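Local coordinates for biofilm-associated surface protein (Staphylococcus aureus, PDB 7C7U) that probably acts as a cell wall-anchored protein switch that modulates functional amyloid and biofilm formation, at residues 522-527 and 544-549. Sequence-based numbering, arbitrary orientation.
Sequences PAPSIN and STVTVT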
# COMPACT_ATOMS: atom_id res chain seq x y z
N PRO A 522 -8.93 -45.30 7.64
CA PRO A 522 -8.11 -44.13 7.99
C PRO A 522 -8.89 -43.15 8.86
O PRO A 522 -10.12 -43.15 8.92
CB PRO A 522 -7.78 -43.51 6.63
CG PRO A 522 -8.90 -43.90 5.75
CD PRO A 522 -9.33 -45.29 6.23
N ALA A 523 -8.13 -42.30 9.56
CA ALA A 523 -8.74 -41.24 10.33
C ALA A 523 -9.50 -40.30 9.40
O ALA A 523 -9.07 -40.07 8.26
CB ALA A 523 -7.68 -40.47 11.12
N PRO A 524 -10.66 -39.80 9.81
CA PRO A 524 -11.33 -38.76 9.02
C PRO A 524 -10.64 -37.41 9.21
O PRO A 524 -9.58 -37.35 9.85
CB PRO A 524 -12.76 -38.76 9.57
CG PRO A 524 -12.59 -39.20 11.00
CD PRO A 524 -11.43 -40.16 11.02
N SER A 525 -11.21 -36.34 8.65
CA SER A 525 -10.73 -34.98 8.87
C SER A 525 -11.92 -34.03 8.98
O SER A 525 -13.03 -34.35 8.54
CB SER A 525 -9.77 -34.50 7.76
OG SER A 525 -10.41 -34.45 6.49
N ILE A 526 -11.68 -32.87 9.58
CA ILE A 526 -12.69 -31.83 9.77
C ILE A 526 -12.26 -30.59 9.01
O ILE A 526 -11.11 -30.15 9.14
CB ILE A 526 -12.90 -31.51 11.26
CG1 ILE A 526 -13.15 -32.79 12.06
CG2 ILE A 526 -14.04 -30.54 11.46
CD1 ILE A 526 -12.99 -32.62 13.55
N ASN A 527 -13.17 -30.02 8.23
CA ASN A 527 -12.88 -28.76 7.56
C ASN A 527 -12.93 -27.61 8.58
O ASN A 527 -13.61 -27.71 9.60
CB ASN A 527 -13.86 -28.49 6.42
CG ASN A 527 -13.64 -29.41 5.23
OD1 ASN A 527 -12.65 -30.15 5.17
ND2 ASN A 527 -14.54 -29.33 4.26
N SER A 544 -18.25 -45.02 5.83
CA SER A 544 -17.90 -44.89 7.24
C SER A 544 -18.79 -43.84 7.90
O SER A 544 -19.25 -42.89 7.26
CB SER A 544 -16.43 -44.51 7.41
OG SER A 544 -16.20 -43.15 7.07
N THR A 545 -19.03 -44.02 9.19
CA THR A 545 -19.77 -43.04 9.97
C THR A 545 -18.78 -42.25 10.82
O THR A 545 -18.00 -42.83 11.58
CB THR A 545 -20.84 -43.72 10.83
OG1 THR A 545 -21.80 -44.36 9.99
CG2 THR A 545 -21.54 -42.70 11.72
N VAL A 546 -18.82 -40.93 10.68
CA VAL A 546 -17.90 -40.02 11.36
C VAL A 546 -18.64 -39.30 12.48
O VAL A 546 -19.72 -38.75 12.26
CB VAL A 546 -17.29 -39.01 10.37
CG1 VAL A 546 -16.30 -38.09 11.10
CG2 VAL A 546 -16.62 -39.72 9.23
N THR A 547 -18.03 -39.29 13.66
CA THR A 547 -18.60 -38.65 14.85
C THR A 547 -17.63 -37.58 15.33
O THR A 547 -16.43 -37.84 15.48
CB THR A 547 -18.86 -39.68 15.95
OG1 THR A 547 -19.69 -40.73 15.43
CG2 THR A 547 -19.54 -39.04 17.15
N VAL A 548 -18.15 -36.38 15.58
CA VAL A 548 -17.35 -35.22 15.97
C VAL A 548 -17.63 -34.91 17.43
O VAL A 548 -18.80 -34.79 17.83
CB VAL A 548 -17.63 -34.00 15.08
CG1 VAL A 548 -16.77 -32.82 15.53
CG2 VAL A 548 -17.36 -34.33 13.62
N THR A 549 -16.57 -34.76 18.22
CA THR A 549 -16.67 -34.40 19.63
C THR A 549 -15.78 -33.20 19.90
O THR A 549 -14.79 -32.97 19.20
CB THR A 549 -16.26 -35.58 20.54
OG1 THR A 549 -14.85 -35.81 20.43
CG2 THR A 549 -17.01 -36.86 20.16
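On the back of the strand that brings Pro524 and Ile526 onto Val546 and Val548, the amide nitrogen ND2 of Asn539 is gripped by two oxygens, Ser525 OG and Asn527 OD1. Ser525 suits its place because it points away from the apolar interface, and its backbone also pairs with Asn539; Asn527, just past the strand, offers its amide oxygen to the same nitrogen. The contacts across the segments are apolar. The ring of Pro524 rests CB and CG on the forked end of Val546: CG lies 3.9 Å from CG1 of Val546, and CB is 4.0 Å from CG2 of Val546, so both methyls of the valine are used. The two side chains pass alongside one another, pointing in opposite directions. Pro524 precedes strand 525-526, where Ser525 pairs with Asn539, so the N-H that Pro524 lacks is probably little missed. Two residues further along both segments, which run in broadly the same sense, Ile526 meets Val548 more loosely. The CG1 branch of Ile526 is extended (chi2 164°), carrying CD1 to 4.3 Å from CG1 of Val548. Both valines place CG1 opposite the backbone N (chi1 -179° in Val546), and their beta-branched shape suits extended backbone. Val538 of strand 535-539 touches both valines, while Ser584 of strand 581-588 touches both Pro524 and Ile526. The contact thus joins the two facing sheets of a small beta-sandwich, consistent with an immunoglobulin-like module. With no hydrogen bond crossing between the segments, their mutual hold rests on dispersion and the exclusion of water.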